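3-hydroxy-3-methylglutaryl-CoA lyase (Acinetobacter baumannii, PDB 6NDS) is a lyase of the HMGL-like family with a TIM-barrel fold that binds a zinc ion and coenzyme A. Local coordinates at residues 13-22 / 231-242. Numbering follows the deposited sequence.
With ACT (acetate ion), chain D.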
ATOM      1  N   SER A  13     -21.430  -6.743 -14.188  1.00 32.79           N
ATOM      2  CA  SER A  13     -20.663  -5.505 -14.111  1.00 26.41           C
ATOM      3  C   SER A  13     -19.626  -5.490 -12.995  1.00 25.51           C
ATOM      4  O   SER A  13     -18.783  -4.590 -12.991  1.00 29.59           O
ATOM      5  CB  SER A  13     -21.602  -4.313 -13.925  1.00 29.91           C
ATOM      6  OG  SER A  13     -22.352  -4.433 -12.730  1.00 36.85           O
ATOM      7  N   ASP A  14     -19.654  -6.455 -12.069  1.00 27.39           N
ATOM      8  CA  ASP A  14     -18.775  -6.424 -10.896  1.00 27.58           C
ATOM      9  C   ASP A  14     -17.323  -6.763 -11.202  1.00 24.48           C
ATOM     10  O   ASP A  14     -16.440  -6.390 -10.418  1.00 23.47           O
ATOM     11  CB  ASP A  14     -19.248  -7.415  -9.825  1.00 27.49           C
ATOM     12  CG  ASP A  14     -20.604  -7.076  -9.244  1.00 40.44           C
ATOM     13  OD1 ASP A  14     -21.068  -5.920  -9.365  1.00 43.46           O
ATOM     14  OD2 ASP A  14     -21.204  -7.994  -8.641  1.00 43.72           O
ATOM     15  N   LEU A  15     -17.053  -7.493 -12.285  1.00 20.60           N
ATOM     16  CA  LEU A  15     -15.723  -8.042 -12.535  1.00 20.31           C
ATOM     17  C   LEU A  15     -14.669  -6.943 -12.625  1.00 20.82           C
ATOM     18  O   LEU A  15     -14.823  -5.982 -13.384  1.00 20.58           O
ATOM     19  CB  LEU A  15     -15.733  -8.836 -13.840  1.00 24.29           C
ATOM     20  CG  LEU A  15     -14.346  -9.283 -14.323  1.00 24.15           C
ATOM     21  CD1 LEU A  15     -13.886 -10.457 -13.491  1.00 26.51           C
ATOM     22  CD2 LEU A  15     -14.346  -9.658 -15.798  1.00 26.24           C
ATOM     23  N   LEU A  16     -13.595  -7.083 -11.850  1.00 17.72           N
ATOM     24  CA  LEU A  16     -12.433  -6.222 -12.032  1.00 19.80           C
ATOM     25  C   LEU A  16     -11.490  -6.918 -13.003  1.00 18.05           C
ATOM     26  O   LEU A  16     -11.054  -8.054 -12.762  1.00 19.94           O
ATOM     27  CB  LEU A  16     -11.746  -5.901 -10.701  1.00 20.19           C
ATOM     28  CG  LEU A  16     -10.617  -4.838 -10.748  1.00 17.29           C
ATOM     29  CD1 LEU A  16     -10.531  -4.103  -9.401  1.00 22.27           C
ATOM     30  CD2 LEU A  16      -9.286  -5.459 -11.098  1.00 17.39           C
ATOM     31  N   VAL A  17     -11.170  -6.227 -14.093  1.00 16.62           N
ATOM     32  CA  VAL A  17     -10.425  -6.790 -15.215  1.00 16.24           C
ATOM     33  C   VAL A  17      -8.954  -6.453 -15.010  1.00 19.70           C
ATOM     34  O   VAL A  17      -8.531  -5.320 -15.250  1.00 18.54           O
ATOM     35  CB  VAL A  17     -10.935  -6.232 -16.545  1.00 17.50           C
ATOM     36  CG1 VAL A  17     -10.149  -6.817 -17.702  1.00 20.21           C
ATOM     37  CG2 VAL A  17     -12.437  -6.511 -16.704  1.00 19.94           C
ATOM     38  N   VAL A  18      -8.165  -7.445 -14.594  1.00 17.33           N
ATOM     39  CA  VAL A  18      -6.746  -7.246 -14.300  1.00 17.37           C
ATOM     40  C   VAL A  18      -5.944  -7.406 -15.588  1.00 17.08           C
ATOM     41  O   VAL A  18      -6.073  -8.420 -16.278  1.00 19.24           O
ATOM     42  CB  VAL A  18      -6.272  -8.245 -13.231  1.00 17.81           C
ATOM     43  CG1 VAL A  18      -4.783  -8.046 -12.951  1.00 19.11           C
ATOM     44  CG2 VAL A  18      -7.089  -8.083 -11.950  1.00 18.07           C
ATOM     45  N   GLN A  19      -5.122  -6.405 -15.919  1.00 15.45           N
ATOM     46  CA  GLN A  19      -4.337  -6.391 -17.155  1.00 14.45           C
ATOM     47  C   GLN A  19      -2.858  -6.337 -16.793  1.00 17.09           C
ATOM     48  O   GLN A  19      -2.450  -5.532 -15.951  1.00 18.62           O
ATOM     49  CB  GLN A  19      -4.758  -5.204 -18.038  1.00 16.27           C
ATOM     50  CG  GLN A  19      -6.294  -5.170 -18.251  1.00 19.05           C
ATOM     51  CD  GLN A  19      -6.820  -3.969 -19.013  1.00 21.88           C
ATOM     52  OE1 GLN A  19      -7.827  -4.077 -19.711  1.00 20.52           O
ATOM     53  NE2 GLN A  19      -6.177  -2.810 -18.855  1.00 25.55           N
ATOM     54  N   GLU A  20      -2.062  -7.222 -17.395  1.00 14.95           N
ATOM     55  CA  GLU A  20      -0.694  -7.458 -16.938  1.00 15.40           C
ATOM     56  C   GLU A  20       0.292  -6.668 -17.790  1.00 17.87           C
ATOM     57  O   GLU A  20       0.231  -6.723 -19.026  1.00 20.85           O
ATOM     58  CB  GLU A  20      -0.373  -8.957 -16.990  1.00 18.76           C
ATOM     59  CG  GLU A  20       1.086  -9.309 -16.624  1.00 22.84           C
ATOM     60  CD  GLU A  20       1.471  -8.906 -15.204  1.00 24.49           C
ATOM     61  OE1 GLU A  20       0.633  -9.028 -14.274  1.00 19.93           O
ATOM     62  OE2 GLU A  20       2.623  -8.448 -15.015  1.00 21.70           O
ATOM     63  N   VAL A  21       1.185  -5.913 -17.133  1.00 15.95           N
ATOM     64  CA  VAL A  21       2.151  -5.093 -17.875  1.00 14.12           C
ATOM     65  C   VAL A  21       3.601  -5.348 -17.466  1.00 18.74           C
ATOM     66  O   VAL A  21       4.500  -4.601 -17.877  1.00 17.23           O
ATOM     67  CB  VAL A  21       1.826  -3.588 -17.746  1.00 16.53           C
ATOM     68  CG1 VAL A  21       0.387  -3.288 -18.230  1.00 20.56           C
ATOM     69  CG2 VAL A  21       2.042  -3.083 -16.307  1.00 19.90           C
ATOM     70  N   SER A  22       3.877  -6.389 -16.678  1.00 17.72           N
ATOM     71  CA  SER A  22       5.272  -6.592 -16.286  1.00 18.20           C
ATOM     72  C   SER A  22       6.237  -6.805 -17.456  1.00 18.90           C
ATOM     73  O   SER A  22       7.395  -6.377 -17.317  1.00 18.64           O
ATOM     74  CB  SER A  22       5.433  -7.750 -15.284  1.00 21.19           C
ATOM     75  OG  SER A  22       5.066  -8.973 -15.851  1.00 20.51           O
ATOM     76  N   TYR A 231     -12.648   1.991  -8.531  1.00 18.88           N
ATOM     77  CA  TYR A 231     -13.685   0.960  -8.622  1.00 19.06           C
ATOM     78  C   TYR A 231     -15.004   1.445  -8.031  1.00 19.73           C
ATOM     79  O   TYR A 231     -16.083   1.168  -8.580  1.00 21.63           O
ATOM     80  CB  TYR A 231     -13.213  -0.307  -7.902  1.00 18.57           C
ATOM     81  CG  TYR A 231     -14.166  -1.484  -8.037  1.00 18.10           C
ATOM     82  CD1 TYR A 231     -14.036  -2.394  -9.072  1.00 18.66           C
ATOM     83  CD2 TYR A 231     -15.193  -1.670  -7.124  1.00 22.13           C
ATOM     84  CE1 TYR A 231     -14.906  -3.472  -9.190  1.00 19.95           C
ATOM     85  CE2 TYR A 231     -16.068  -2.733  -7.239  1.00 22.85           C
ATOM     86  CZ  TYR A 231     -15.920  -3.629  -8.269  1.00 21.12           C
ATOM     87  OH  TYR A 231     -16.804  -4.686  -8.370  1.00 21.88           O
ATOM     88  N   GLU A 232     -14.940   2.173  -6.912  1.00 20.41           N
ATOM     89  CA  GLU A 232     -16.147   2.647  -6.243  1.00 24.34           C
ATOM     90  C   GLU A 232     -16.963   3.611  -7.105  1.00 25.57           C
ATOM     91  O   GLU A 232     -18.177   3.722  -6.897  1.00 31.18           O
ATOM     92  CB  GLU A 232     -15.776   3.288  -4.894  1.00 22.36           C
ATOM     93  CG  GLU A 232     -15.292   2.252  -3.851  1.00 24.67           C
ATOM     94  CD  GLU A 232     -14.728   2.861  -2.569  1.00 37.22           C
ATOM     95  OE1 GLU A 232     -14.501   4.090  -2.518  1.00 37.17           O
ATOM     96  OE2 GLU A 232     -14.502   2.092  -1.602  1.00 40.52           O
ATOM     97  N   VAL A 233     -16.350   4.292  -8.076  1.00 20.69           N
ATOM     98  CA  VAL A 233     -17.086   5.178  -8.974  1.00 23.94           C
ATOM     99  C   VAL A 233     -17.266   4.572 -10.366  1.00 23.17           C
ATOM    100  O   VAL A 233     -17.674   5.278 -11.291  1.00 25.84           O
ATOM    101  CB  VAL A 233     -16.446   6.578  -9.053  1.00 29.33           C
ATOM    102  CG1 VAL A 233     -16.522   7.278  -7.694  1.00 28.75           C
ATOM    103  CG2 VAL A 233     -15.003   6.513  -9.546  1.00 28.70           C
ATOM    104  N   GLY A 234     -16.992   3.276 -10.532  1.00 23.06           N
ATOM    105  CA  GLY A 234     -17.386   2.544 -11.723  1.00 23.60           C
ATOM    106  C   GLY A 234     -16.271   2.021 -12.611  1.00 21.94           C
ATOM    107  O   GLY A 234     -16.565   1.302 -13.570  1.00 21.77           O
ATOM    108  N   ALA A 235     -15.007   2.336 -12.334  1.00 19.99           N
ATOM    109  CA  ALA A 235     -13.933   1.841 -13.183  1.00 18.77           C
ATOM    110  C   ALA A 235     -13.700   0.355 -12.932  1.00 17.90           C
ATOM    111  O   ALA A 235     -13.875  -0.142 -11.813  1.00 18.81           O
ATOM    112  CB  ALA A 235     -12.642   2.614 -12.923  1.00 20.90           C
ATOM    113  N   ARG A 236     -13.314  -0.360 -13.992  1.00 18.72           N
ATOM    114  CA  ARG A 236     -13.177  -1.812 -13.904  1.00 18.21           C
ATOM    115  C   ARG A 236     -11.892  -2.383 -14.489  1.00 17.93           C
ATOM    116  O   ARG A 236     -11.527  -3.504 -14.114  1.00 20.99           O
ATOM    117  CB  ARG A 236     -14.375  -2.502 -14.586  1.00 19.49           C
ATOM    118  CG  ARG A 236     -15.719  -2.198 -13.918  1.00 22.07           C
ATOM    119  CD  ARG A 236     -15.786  -2.867 -12.547  1.00 20.19           C
ATOM    120  NE  ARG A 236     -17.080  -2.717 -11.878  1.00 19.98           N
ATOM    121  CZ  ARG A 236     -17.375  -1.745 -11.011  1.00 20.81           C
ATOM    122  NH1 ARG A 236     -16.475  -0.806 -10.731  1.00 19.78           N
ATOM    123  NH2 ARG A 236     -18.569  -1.705 -10.422  1.00 22.64           N
ATOM    124  N   ARG A 237     -11.181  -1.674 -15.366  1.00 16.76           N
ATOM    125  CA  ARG A 237      -9.974  -2.207 -15.999  1.00 18.12           C
ATOM    126  C   ARG A 237      -8.740  -1.569 -15.375  1.00 18.33           C
ATOM    127  O   ARG A 237      -8.640  -0.339 -15.331  1.00 17.65           O
ATOM    128  CB  ARG A 237      -9.989  -1.942 -17.507  1.00 18.52           C
ATOM    129  CG  ARG A 237     -11.158  -2.625 -18.267  1.00 18.66           C
ATOM    130  CD  ARG A 237     -11.261  -2.218 -19.749  1.00 21.26           C
ATOM    131  NE  ARG A 237      -9.999  -2.436 -20.447  1.00 19.97           N
ATOM    132  CZ  ARG A 237      -9.732  -2.051 -21.685  1.00 21.77           C
ATOM    133  NH1 ARG A 237     -10.656  -1.453 -22.430  1.00 23.91           N
ATOM    134  NH2 ARG A 237      -8.524  -2.280 -22.191  1.00 19.52           N
ATOM    135  N   PHE A 238      -7.798  -2.402 -14.903  1.00 16.18           N
ATOM    136  CA  PHE A 238      -6.634  -1.896 -14.173  1.00 15.47           C
ATOM    137  C   PHE A 238      -5.375  -2.620 -14.616  1.00 16.77           C
ATOM    138  O   PHE A 238      -5.359  -3.852 -14.669  1.00 16.45           O
ATOM    139  CB  PHE A 238      -6.808  -2.056 -12.650  1.00 15.10           C
ATOM    140  CG  PHE A 238      -7.943  -1.253 -12.091  1.00 16.23           C
ATOM    141  CD1 PHE A 238      -7.724   0.026 -11.609  1.00 15.91           C
ATOM    142  CD2 PHE A 238      -9.235  -1.769 -12.074  1.00 16.77           C
ATOM    143  CE1 PHE A 238      -8.772   0.783 -11.097  1.00 16.97           C
ATOM    144  CE2 PHE A 238     -10.292  -1.034 -11.560  1.00 17.31           C
ATOM    145  CZ  PHE A 238     -10.070   0.245 -11.064  1.00 18.17           C
ATOM    146  N   ASP A 239      -4.328  -1.847 -14.914  1.00 15.93           N
ATOM    147  CA  ASP A 239      -3.006  -2.397 -15.203  1.00 14.71           C
ATOM    148  C   ASP A 239      -2.241  -2.694 -13.909  1.00 17.88           C
ATOM    149  O   ASP A 239      -2.311  -1.940 -12.936  1.00 17.71           O
ATOM    150  CB  ASP A 239      -2.175  -1.417 -16.035  1.00 15.21           C
ATOM    151  CG  ASP A 239      -2.660  -1.269 -17.477  1.00 25.59           C
ATOM    152  OD1 ASP A 239      -3.444  -2.119 -17.967  1.00 21.46           O
ATOM    153  OD2 ASP A 239      -2.222  -0.300 -18.141  1.00 22.30           O
ATOM    154  N   ALA A 240      -1.457  -3.771 -13.924  1.00 15.59           N
ATOM    155  CA  ALA A 240      -0.621  -4.128 -12.779  1.00 13.40           C
ATOM    156  C   ALA A 240       0.559  -4.931 -13.301  1.00 15.51           C
ATOM    157  O   ALA A 240       0.504  -5.484 -14.397  1.00 16.92           O
ATOM    158  CB  ALA A 240      -1.413  -4.931 -11.730  1.00 15.57           C
ATOM    159  N   ALA A 241       1.646  -4.971 -12.521  1.00 15.15           N
ATOM    160  CA  ALA A 241       2.843  -5.722 -12.903  1.00 13.62           C
ATOM    161  C   ALA A 241       3.120  -6.807 -11.872  1.00 17.94           C
ATOM    162  O   ALA A 241       3.080  -6.548 -10.660  1.00 17.81           O
ATOM    163  CB  ALA A 241       4.064  -4.812 -13.025  1.00 16.47           C
ATOM    164  N   LEU A 242       3.438  -8.011 -12.365  1.00 16.34           N
ATOM    165  CA  LEU A 242       3.862  -9.111 -11.507  1.00 16.89           C
ATOM    166  C   LEU A 242       4.964  -8.662 -10.554  1.00 16.48           C
ATOM    167  O   LEU A 242       5.949  -8.037 -10.965  1.00 19.33           O
ATOM    168  CB  LEU A 242       4.370 -10.267 -12.371  1.00 18.29           C
ATOM    169  CG  LEU A 242       4.764 -11.545 -11.621  1.00 18.69           C
ATOM    170  CD1 LEU A 242       3.507 -12.271 -11.156  1.00 20.17           C
ATOM    171  CD2 LEU A 242       5.595 -12.418 -12.557  1.00 19.54           C
TER
HETATM  172  C   ACT D 503     -18.410  -6.543  -5.168  1.00 60.21           C
HETATM  173  O   ACT D 503     -18.438  -5.668  -6.080  1.00 58.83           O
HETATM  174  OXT ACT D 503     -18.077  -6.412  -3.952  1.00 68.11           O
HETATM  175  CH3 ACT D 503     -18.843  -7.982  -5.583  1.00 50.65           C
HETATM  176  O   HOH W   1     -20.859  -3.545 -10.524  1.00 31.03           O
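Y231 meets the 13-22 segment where the first and last strands of this TIM barrel, 17-20 and 237-240, run side by side in parallel and close the ring. Y231 OH lies 2.7 Å from D14 O, which sits at the ring edge, near its plane; an acetate ion, probably from the crystallisation liquor, also lies within reach of the hydroxyl. NH1 of R236 sits over one face of that ring, toward its rim; NE donates to S13 O (2.8 Å), while NH1 turns back to Y231 O and A235 O, and these bonds fix the rotation of the group. Backbone bonds then alternate, V17 N to R236 O and F238 N to V17 O. R237 grips one atom of the neighbouring strand with two nitrogens: NE (2.8 Å) and NH2 (3.1 Å) reach Q19 OE1 from opposite faces of an amide turned 73° from the guanidinium plane. On the other face of the sheet, CD2 of F238 rests against L16 CG at 3.6 Å. D239 OD1 accepts from Q19 NE2 (3.0 Å), and D239 OD2 is hydrogen-bonded to ND1 of H215, a zinc ligand, so the seam continues into the second shell of the metal. Beyond A240, whose carbonyl takes V21 N, the methyl of A241 packs on S22. Bent at chi2 (61°), the E20 side chain brings its carboxylate to the end of the strand, where OE1 bonds T260 OG1 and OE2 gathers three donors: S22 N, S22 OG and, on its syn lone pair, L242 N at 2.8 Å.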